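Local coordinates for phosphatidylserine synthase (Haemophilus influenzae, PDB 3HSI), which belongs to the phospholipase D superfamily, whose members share a fold of mixed beta sheets flanked by helices, at residues 37-42 / 162-167; 56-61 / 138-143; 305-310 / 355-360. One frame throughout, in Å; residues are numbered along the deposited sequence.

Contact 1. Residues 37-42 / 162-167; sequences EFKTQI and VYLHQF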
loop_
_atom_site.group_PDB
_atom_site.type_symbol
_atom_site.label_atom_id
_atom_site.label_comp_id
_atom_site.label_asym_id
_atom_site.label_seq_id
_atom_site.Cartn_x
_atom_site.Cartn_y
_atom_site.Cartn_z
ATOM N N GLU C 37 15.625 -25.673 -22.394
ATOM C CA GLU C 37 15.902 -26.734 -21.402
ATOM C C GLU C 37 14.825 -26.817 -20.311
ATOM O O GLU C 37 14.388 -27.901 -19.916
ATOM C CB GLU C 37 17.271 -26.524 -20.724
ATOM C CG GLU C 37 18.444 -26.902 -21.578
ATOM C CD GLU C 37 19.805 -26.828 -20.866
ATOM O OE1 GLU C 37 19.894 -26.785 -19.602
ATOM O OE2 GLU C 37 20.806 -26.830 -21.618
ATOM N N PHE C 38 14.410 -25.658 -19.826
ATOM C CA PHE C 38 13.374 -25.566 -18.817
ATOM C C PHE C 38 12.061 -26.210 -19.292
ATOM O O PHE C 38 11.477 -27.037 -18.590
ATOM C CB PHE C 38 13.174 -24.064 -18.472
ATOM C CG PHE C 38 12.072 -23.788 -17.470
ATOM C CD1 PHE C 38 12.047 -24.442 -16.218
ATOM C CD2 PHE C 38 11.106 -22.840 -17.750
ATOM C CE1 PHE C 38 11.020 -24.154 -15.265
ATOM C CE2 PHE C 38 10.077 -22.553 -16.835
ATOM C CZ PHE C 38 10.030 -23.198 -15.585
ATOM N N LYS C 39 11.596 -25.818 -20.480
ATOM C CA LYS C 39 10.472 -26.474 -21.111
ATOM C C LYS C 39 10.680 -27.993 -21.208
ATOM O O LYS C 39 9.804 -28.776 -20.884
ATOM C CB LYS C 39 10.233 -25.919 -22.506
ATOM C CG LYS C 39 9.004 -26.562 -23.148
ATOM C CD LYS C 39 8.704 -26.042 -24.523
ATOM C CE LYS C 39 7.572 -26.812 -25.118
ATOM N NZ LYS C 39 7.381 -26.437 -26.552
ATOM N N THR C 40 11.846 -28.415 -21.661
ATOM C CA THR C 40 12.094 -29.849 -21.780
ATOM C C THR C 40 12.019 -30.572 -20.427
ATOM O O THR C 40 11.411 -31.633 -20.326
ATOM C CB THR C 40 13.431 -30.052 -22.444
ATOM O OG1 THR C 40 13.436 -29.242 -23.627
ATOM C CG2 THR C 40 13.637 -31.537 -22.832
ATOM N N GLN C 41 12.629 -29.984 -19.396
ATOM C CA GLN C 41 12.567 -30.542 -18.048
ATOM C C GLN C 41 11.143 -30.645 -17.489
ATOM O O GLN C 41 10.756 -31.705 -17.020
ATOM C CB GLN C 41 13.497 -29.799 -17.065
ATOM C CG GLN C 41 14.942 -30.271 -17.105
ATOM C CD GLN C 41 15.086 -31.784 -17.180
ATOM O OE1 GLN C 41 14.565 -32.513 -16.349
ATOM N NE2 GLN C 41 15.776 -32.257 -18.200
ATOM N N ILE C 42 10.364 -29.575 -17.581
ATOM C CA ILE C 42 8.944 -29.615 -17.188
ATOM C C ILE C 42 8.261 -30.838 -17.813
ATOM O O ILE C 42 7.717 -31.665 -17.110
ATOM C CB ILE C 42 8.172 -28.327 -17.569
ATOM C CG1 ILE C 42 8.695 -27.140 -16.774
ATOM C CG2 ILE C 42 6.651 -28.490 -17.310
ATOM C CD1 ILE C 42 8.311 -25.826 -17.414
ATOM N N VAL C 162 6.762 -17.151 -24.086
ATOM C CA VAL C 162 8.105 -16.596 -23.944
ATOM C C VAL C 162 8.971 -17.290 -22.882
ATOM O O VAL C 162 10.120 -17.620 -23.154
ATOM C CB VAL C 162 8.160 -15.017 -23.935
ATOM C CG1 VAL C 162 7.769 -14.503 -25.325
ATOM C CG2 VAL C 162 7.281 -14.400 -22.836
ATOM N N TYR C 163 8.388 -17.620 -21.727
ATOM C CA TYR C 163 9.159 -18.293 -20.677
ATOM C C TYR C 163 9.626 -19.688 -21.092
ATOM O O TYR C 163 10.654 -20.178 -20.594
ATOM C CB TYR C 163 8.359 -18.393 -19.362
ATOM C CG TYR C 163 8.288 -17.117 -18.533
ATOM C CD1 TYR C 163 7.071 -16.484 -18.292
ATOM C CD2 TYR C 163 9.441 -16.564 -17.978
ATOM C CE1 TYR C 163 7.005 -15.307 -17.517
ATOM C CE2 TYR C 163 9.396 -15.402 -17.212
ATOM C CZ TYR C 163 8.172 -14.784 -16.967
ATOM O OH TYR C 163 8.153 -13.626 -16.203
ATOM N N LEU C 164 8.888 -20.336 -21.985
ATOM C CA LEU C 164 9.254 -21.681 -22.433
ATOM C C LEU C 164 9.870 -21.723 -23.845
ATOM O O LEU C 164 10.117 -22.815 -24.405
ATOM C CB LEU C 164 8.022 -22.588 -22.350
ATOM C CG LEU C 164 7.733 -23.222 -20.977
ATOM C CD1 LEU C 164 7.783 -22.220 -19.864
ATOM C CD2 LEU C 164 6.385 -23.878 -20.979
ATOM N N HIS C 165 10.136 -20.530 -24.403
ATOM C CA HIS C 165 10.679 -20.396 -25.748
ATOM C C HIS C 165 9.861 -21.207 -26.754
ATOM O O HIS C 165 10.402 -22.004 -27.513
ATOM C CB HIS C 165 12.138 -20.857 -25.771
ATOM C CG HIS C 165 12.927 -20.271 -26.887
ATOM N ND1 HIS C 165 14.300 -20.269 -26.902
ATOM C CD2 HIS C 165 12.534 -19.641 -28.023
ATOM C CE1 HIS C 165 14.721 -19.678 -28.008
ATOM N NE2 HIS C 165 13.668 -19.280 -28.701
ATOM N N GLN C 166 8.551 -20.988 -26.767
ATOM C CA GLN C 166 7.685 -21.710 -27.696
ATOM C C GLN C 166 8.011 -21.455 -29.175
ATOM O O GLN C 166 7.986 -22.391 -29.986
ATOM C CB GLN C 166 6.208 -21.411 -27.403
ATOM C CG GLN C 166 5.220 -22.365 -28.109
ATOM C CD GLN C 166 5.250 -23.760 -27.510
ATOM O OE1 GLN C 166 5.953 -24.010 -26.527
ATOM N NE2 GLN C 166 4.484 -24.670 -28.085
ATOM N N PHE C 167 8.265 -20.198 -29.540
ATOM C CA PHE C 167 8.620 -19.888 -30.931
ATOM C C PHE C 167 10.008 -19.265 -30.971
ATOM O O PHE C 167 10.936 -19.845 -30.422
ATOM C CB PHE C 167 7.522 -19.075 -31.653
ATOM C CG PHE C 167 6.155 -19.739 -31.586
ATOM C CD1 PHE C 167 5.198 -19.326 -30.647
ATOM C CD2 PHE C 167 5.853 -20.832 -32.407
ATOM C CE1 PHE C 167 3.938 -19.962 -30.555
ATOM C CE2 PHE C 167 4.590 -21.490 -32.337
ATOM C CZ PHE C 167 3.631 -21.052 -31.413
#
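Lys39 and Leu164 bring the two backbones closest, with their CA atoms 5.1 Å apart where helix 35-48 passes the type I beta turn from Val162 to His165. The aliphatic part of Lys39 crosses the Leu164 side chain at about a right angle, and its CD lies 3.5 Å from Leu164 O. With CG anti to the backbone N (chi1 -177°) and every later torsion extended, the lysine reaches past the turn, and its NZ donates to Gln166 OE1 over 2.8 Å. The donor stands 37° out of the amide's carbonyl plane, so the bond is not in line with either lone pair. Glu68 OE1 ties the polar ends together, forming a salt bridge with Lys39 NZ and accepting from Gln166 NE2. Phe38 CE2 meets Leu164 CD1 at 3.8 Å, while Tyr163 O lies at the edge of the Phe38 ring, 3.9 Å from CD2. Ile42 CD1 rests over one face of that ring and approaches Leu164 CD1, at 4.4 Å. Leu153 of strand 151-155 meets Phe38 and Ile42, and Ile69 of helix 64-79 packs on Ile42 and Leu164, so the turn, in the loop joining strands 151-155 and 171-179, lies against both helices.

Contact 2. Residues 56-61 / 138-143; sequences TALYWQ and FGVLHV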
loop_
_atom_site.group_PDB
_atom_site.type_symbol
_atom_site.label_atom_id
_atom_site.label_comp_id
_atom_site.label_asym_id
_atom_site.label_seq_id
_atom_site.Cartn_x
_atom_site.Cartn_y
_atom_site.Cartn_z
ATOM N N THR C 56 3.289 -23.744 -8.006
ATOM C CA THR C 56 2.885 -22.384 -7.628
ATOM C C THR C 56 3.578 -21.518 -8.665
ATOM O O THR C 56 4.766 -21.647 -8.857
ATOM C CB THR C 56 3.379 -21.904 -6.193
ATOM O OG1 THR C 56 4.812 -22.078 -6.094
ATOM C CG2 THR C 56 2.721 -22.652 -5.084
ATOM N N ALA C 57 2.823 -20.690 -9.375
ATOM C CA ALA C 57 3.383 -19.774 -10.357
ATOM C C ALA C 57 2.532 -18.512 -10.307
ATOM O O ALA C 57 1.440 -18.527 -9.723
ATOM C CB ALA C 57 3.384 -20.403 -11.752
ATOM N N LEU C 58 3.047 -17.409 -10.835
ATOM C CA LEU C 58 2.250 -16.192 -10.934
ATOM C C LEU C 58 1.060 -16.457 -11.877
ATOM O O LEU C 58 -0.101 -16.179 -11.541
ATOM C CB LEU C 58 3.081 -15.032 -11.455
ATOM C CG LEU C 58 2.312 -13.691 -11.632
ATOM C CD1 LEU C 58 1.625 -13.215 -10.334
ATOM C CD2 LEU C 58 3.239 -12.572 -12.204
ATOM N N TYR C 59 1.326 -17.055 -13.030
ATOM C CA TYR C 59 0.233 -17.378 -13.922
ATOM C C TYR C 59 0.548 -18.552 -14.794
ATOM O O TYR C 59 1.698 -18.965 -14.895
ATOM C CB TYR C 59 -0.172 -16.166 -14.766
ATOM C CG TYR C 59 0.908 -15.568 -15.650
ATOM C CD1 TYR C 59 1.030 -15.955 -16.979
ATOM C CD2 TYR C 59 1.763 -14.571 -15.174
ATOM C CE1 TYR C 59 1.974 -15.381 -17.806
ATOM C CE2 TYR C 59 2.719 -13.993 -15.991
ATOM C CZ TYR C 59 2.823 -14.406 -17.309
ATOM O OH TYR C 59 3.757 -13.846 -18.148
ATOM N N TRP C 60 -0.493 -19.100 -15.418
ATOM C CA TRP C 60 -0.349 -20.143 -16.384
ATOM C C TRP C 60 -1.280 -19.752 -17.536
ATOM O O TRP C 60 -2.506 -19.790 -17.420
ATOM C CB TRP C 60 -0.727 -21.470 -15.749
ATOM C CG TRP C 60 -0.585 -22.657 -16.611
ATOM C CD1 TRP C 60 -0.896 -22.762 -17.940
ATOM C CD2 TRP C 60 -0.168 -23.959 -16.192
ATOM N NE1 TRP C 60 -0.685 -24.047 -18.375
ATOM C CE2 TRP C 60 -0.234 -24.801 -17.321
ATOM C CE3 TRP C 60 0.250 -24.496 -14.961
ATOM C CZ2 TRP C 60 0.104 -26.163 -17.265
ATOM C CZ3 TRP C 60 0.585 -25.854 -14.903
ATOM C CH2 TRP C 60 0.532 -26.660 -16.054
ATOM N N GLN C 61 -0.662 -19.346 -18.646
ATOM C CA GLN C 61 -1.370 -18.677 -19.737
ATOM C C GLN C 61 -2.016 -19.665 -20.703
ATOM O O GLN C 61 -1.465 -20.719 -20.998
ATOM C CB GLN C 61 -0.378 -17.805 -20.493
ATOM C CG GLN C 61 -0.965 -16.906 -21.546
ATOM C CD GLN C 61 -1.757 -15.750 -20.936
ATOM O OE1 GLN C 61 -1.533 -15.354 -19.789
ATOM N NE2 GLN C 61 -2.690 -15.217 -21.698
ATOM N N PHE C 138 -2.119 -4.452 -4.583
ATOM C CA PHE C 138 -1.598 -4.532 -3.228
ATOM C C PHE C 138 -1.078 -5.915 -2.846
ATOM O O PHE C 138 -0.807 -6.149 -1.677
ATOM C CB PHE C 138 -2.670 -4.154 -2.227
ATOM C CG PHE C 138 -2.923 -2.666 -2.105
ATOM C CD1 PHE C 138 -4.016 -2.083 -2.737
ATOM C CD2 PHE C 138 -2.122 -1.869 -1.275
ATOM C CE1 PHE C 138 -4.303 -0.702 -2.580
ATOM C CE2 PHE C 138 -2.396 -0.481 -1.106
ATOM C CZ PHE C 138 -3.485 0.096 -1.768
ATOM N N GLY C 139 -0.970 -6.831 -3.805
ATOM C CA GLY C 139 -0.163 -8.055 -3.602
ATOM C C GLY C 139 -0.576 -9.240 -4.456
ATOM O O GLY C 139 -1.756 -9.512 -4.593
ATOM N N VAL C 140 0.407 -9.940 -5.010
ATOM C CA VAL C 140 0.197 -11.160 -5.814
ATOM C C VAL C 140 1.049 -12.354 -5.334
ATOM O O VAL C 140 2.010 -12.208 -4.553
ATOM C CB VAL C 140 0.508 -10.898 -7.339
ATOM C CG1 VAL C 140 -0.336 -9.724 -7.860
ATOM C CG2 VAL C 140 1.969 -10.569 -7.540
ATOM N N LEU C 141 0.697 -13.531 -5.836
ATOM C CA LEU C 141 1.400 -14.726 -5.526
ATOM C C LEU C 141 2.704 -14.785 -6.313
ATOM O O LEU C 141 2.713 -14.994 -7.526
ATOM C CB LEU C 141 0.503 -15.931 -5.826
ATOM C CG LEU C 141 1.134 -17.323 -5.583
ATOM C CD1 LEU C 141 1.346 -17.561 -4.079
ATOM C CD2 LEU C 141 0.240 -18.414 -6.190
ATOM N N HIS C 142 3.819 -14.576 -5.628
ATOM C CA HIS C 142 5.127 -14.695 -6.269
ATOM C C HIS C 142 5.934 -15.864 -5.692
ATOM O O HIS C 142 7.134 -15.953 -5.936
ATOM C CB HIS C 142 5.933 -13.419 -6.083
ATOM C CG HIS C 142 5.696 -12.370 -7.127
ATOM N ND1 HIS C 142 5.701 -12.640 -8.476
ATOM C CD2 HIS C 142 5.564 -11.021 -7.015
ATOM C CE1 HIS C 142 5.522 -11.519 -9.155
ATOM N NE2 HIS C 142 5.442 -10.520 -8.293
ATOM N N VAL C 143 5.300 -16.726 -4.907
ATOM C CA VAL C 143 5.910 -17.966 -4.456
ATOM C C VAL C 143 6.206 -18.841 -5.696
ATOM O O VAL C 143 5.341 -18.964 -6.580
ATOM C CB VAL C 143 4.944 -18.714 -3.493
ATOM C CG1 VAL C 143 5.367 -20.200 -3.265
ATOM C CG2 VAL C 143 4.816 -17.945 -2.180
#
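Leu58 holds CG anti to its backbone N (chi1 179°), and this sends both methyl groups to the 138-143 segment. Its CD1 reaches Leu141 O at 3.5 Å and also touches Val140 CG2. Its CD2 meets His142 CE1 at 4.0 Å. The leucine and histidine side chains run alongside each other in the same direction; although the His142 side chain sets out away from the 56-61 segment, its ring end comes nearer. Val140 CG2 sits 3.5 Å above one face of the imidazole, offset toward its rim, and thus touches both side chains. At the other end, a chi1 of 53° places Thr56 OG1 between its own N and carbonyl carbon, 3.2 Å from Val143 O. This hydrogen bond is weak, and Gly145 O competes for the same proton. Val143 CG1 packs against the same OG1 at 3.4 Å. Between these ends Leu141 CD2 approaches Ala57 O at 3.7 Å. The touching parts run 142° apart; no backbone hydrogen bond links the two segments, and side chains make the contact. By sequence, His142 is the histidine of the HKD signature of the phospholipase D active-site motif. Strand 84-90 flanks the contact through Leu88 at Thr56 and Asp90 at Leu58 and Val140, helix 181-195 packs on Thr56 and Val143 through Leu195, and strand 391-398 meets His142 and Val143.

Contact 3. Residues 305-310 / 355-360; sequences VGDKVA and LWRDGD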
loop_
_atom_site.group_PDB
_atom_site.type_symbol
_atom_site.label_atom_id
_atom_site.label_comp_id
_atom_site.label_asym_id
_atom_site.label_seq_id
_atom_site.Cartn_x
_atom_site.Cartn_y
_atom_site.Cartn_z
ATOM N N VAL C 305 21.308 -6.289 -15.090
ATOM C CA VAL C 305 19.918 -5.978 -15.425
ATOM C C VAL C 305 19.760 -6.021 -16.924
ATOM O O VAL C 305 20.750 -6.062 -17.656
ATOM C CB VAL C 305 19.509 -4.551 -14.932
ATOM C CG1 VAL C 305 19.401 -4.550 -13.437
ATOM C CG2 VAL C 305 20.529 -3.511 -15.388
ATOM N N GLY C 306 18.517 -6.020 -17.382
ATOM C CA GLY C 306 18.227 -5.893 -18.781
ATOM C C GLY C 306 18.417 -4.465 -19.257
ATOM O O GLY C 306 18.145 -3.491 -18.522
ATOM N N ASP C 307 18.929 -4.357 -20.481
ATOM C CA ASP C 307 18.754 -3.161 -21.308
ATOM C C ASP C 307 17.267 -2.829 -21.404
ATOM O O ASP C 307 16.445 -3.738 -21.434
ATOM C CB ASP C 307 19.277 -3.450 -22.724
ATOM C CG ASP C 307 19.586 -2.183 -23.522
ATOM O OD1 ASP C 307 20.786 -1.957 -23.831
ATOM O OD2 ASP C 307 18.652 -1.437 -23.880
ATOM N N LYS C 308 16.949 -1.530 -21.455
ATOM C CA LYS C 308 15.631 -0.991 -21.849
ATOM C C LYS C 308 14.837 -1.902 -22.784
ATOM O O LYS C 308 13.667 -2.178 -22.571
ATOM C CB LYS C 308 15.850 0.288 -22.677
ATOM C CG LYS C 308 15.996 1.538 -21.929
ATOM C CD LYS C 308 15.577 2.756 -22.795
ATOM C CE LYS C 308 16.348 2.984 -24.104
ATOM N NZ LYS C 308 17.805 3.335 -23.981
ATOM N N VAL C 309 15.496 -2.326 -23.850
ATOM C CA VAL C 309 14.871 -3.084 -24.906
ATOM C C VAL C 309 14.579 -4.528 -24.479
ATOM O O VAL C 309 13.766 -5.194 -25.106
ATOM C CB VAL C 309 15.771 -3.056 -26.148
ATOM C CG1 VAL C 309 15.274 -4.021 -27.221
ATOM C CG2 VAL C 309 15.858 -1.612 -26.695
ATOM N N ALA C 310 15.221 -5.004 -23.409
ATOM C CA ALA C 310 14.929 -6.345 -22.862
ATOM C C ALA C 310 13.832 -6.370 -21.758
ATOM O O ALA C 310 13.578 -7.388 -21.128
ATOM C CB ALA C 310 16.206 -6.973 -22.369
ATOM N N LEU C 355 24.686 -4.877 -18.709
ATOM C CA LEU C 355 23.395 -4.774 -19.358
ATOM C C LEU C 355 23.191 -5.950 -20.312
ATOM O O LEU C 355 24.019 -6.178 -21.217
ATOM C CB LEU C 355 23.286 -3.473 -20.136
ATOM C CG LEU C 355 23.226 -2.149 -19.351
ATOM C CD1 LEU C 355 23.125 -1.023 -20.353
ATOM C CD2 LEU C 355 22.037 -2.100 -18.425
ATOM N N TRP C 356 22.077 -6.660 -20.116
ATOM C CA TRP C 356 21.744 -7.820 -20.937
ATOM C C TRP C 356 20.880 -7.381 -22.099
ATOM O O TRP C 356 19.948 -6.581 -21.926
ATOM C CB TRP C 356 21.002 -8.883 -20.100
ATOM C CG TRP C 356 20.763 -10.224 -20.785
ATOM C CD1 TRP C 356 21.544 -11.359 -20.673
ATOM C CD2 TRP C 356 19.640 -10.588 -21.627
ATOM N NE1 TRP C 356 20.975 -12.394 -21.405
ATOM C CE2 TRP C 356 19.829 -11.948 -22.013
ATOM C CE3 TRP C 356 18.538 -9.879 -22.145
ATOM C CZ2 TRP C 356 18.930 -12.632 -22.856
ATOM C CZ3 TRP C 356 17.644 -10.536 -22.981
ATOM C CH2 TRP C 356 17.844 -11.933 -23.325
ATOM N N ARG C 357 21.184 -7.927 -23.271
ATOM C CA ARG C 357 20.423 -7.642 -24.465
ATOM C C ARG C 357 20.656 -8.745 -25.512
ATOM O O ARG C 357 21.773 -9.124 -25.746
ATOM C CB ARG C 357 20.866 -6.308 -25.038
ATOM C CG ARG C 357 19.989 -5.862 -26.207
ATOM C CD ARG C 357 20.411 -4.518 -26.732
ATOM N NE ARG C 357 19.464 -4.171 -27.776
ATOM C CZ ARG C 357 19.311 -2.984 -28.347
ATOM N NH1 ARG C 357 20.064 -1.946 -27.994
ATOM N NH2 ARG C 357 18.373 -2.854 -29.292
ATOM N N ASP C 358 19.583 -9.232 -26.123
ATOM C CA ASP C 358 19.652 -10.259 -27.164
ATOM C C ASP C 358 18.478 -10.057 -28.137
ATOM O O ASP C 358 17.409 -10.656 -27.985
ATOM C CB ASP C 358 19.596 -11.652 -26.532
ATOM C CG ASP C 358 19.539 -12.773 -27.573
ATOM O OD1 ASP C 358 20.029 -12.567 -28.701
ATOM O OD2 ASP C 358 18.986 -13.854 -27.258
ATOM N N GLY C 359 18.658 -9.177 -29.114
ATOM C CA GLY C 359 17.584 -8.898 -30.089
ATOM C C GLY C 359 16.374 -8.313 -29.368
ATOM O O GLY C 359 16.505 -7.368 -28.568
ATOM N N ASP C 360 15.209 -8.900 -29.614
ATOM C CA ASP C 360 13.991 -8.477 -28.932
ATOM C C ASP C 360 13.604 -9.371 -27.745
ATOM O O ASP C 360 12.496 -9.254 -27.232
ATOM C CB ASP C 360 12.830 -8.431 -29.935
ATOM C CG ASP C 360 13.250 -7.853 -31.252
ATOM O OD1 ASP C 360 13.623 -6.646 -31.281
ATOM O OD2 ASP C 360 13.227 -8.616 -32.258
#
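Trp356 N donates to Val305 O over 2.9 Å, and Asp307 N donates to Trp356 O over 2.8 Å; both bonds are nearly straight, at 161°. Trp356 therefore uses its N and O to bind the residues on either side of Gly306, as in a parallel strand pair. Strands 300-306 and 351-356 form that pair within a mixed sheet of the PLD-like domain, joined by a beta-alpha-beta crossover that includes helix 327-341. Where strand 300-306 ends, Asp307 OD2 accepts from Val309 N through its anti lone pair, closing an Asx turn, and Ala310 N bonds to Asp307 O. Asp307 OD1 lies obliquely near Arg357, closest to CD (3.9 Å) and 4.2 Å from NH1, with the carboxylate and guanidinium planes 49° apart. The opposite charges are beyond salt-bridge range, so any attraction is probably modest. Arg357 runs extended from CG to NE, with CG anti to its backbone N (chi1 -173°), which carries the guanidinium past Asp307 to Val309, whose CG2 lies over one of its faces. On the side of the sheet bearing Val305 and Leu355, CG2 of the valine meets CD2 of the leucine at 3.7 Å, next to Leu335. The Trp356 side chain takes the other side, and there Ala310 CB touches the indole at its edge, near the ring plane, 3.7 Å from Trp356 CE3.

In the fold
From the N terminus, helix 35-48 opens contact 1, which joins it to the loop before strand 171-179. Strand 52-56 leads directly into contact 2, which closes at 138-143 before contact 1 closes at 162-167 and is thus nested inside it. Their centres are 18 Å apart, yet they touch where Tyr163 CE1 packs 3.6 Å from Tyr59 OH. Contact 2 joins the end of strand 52-56, in one mixed sheet, to strand 141-142, in the other. Strand 141-142 pairs with 391-398, in the mixed sheet that also holds strands 300-306 and 351-356. Contact 3 follows in series, closing its own loop between those two strands; its nearest atoms are about 7 Å from contact 1.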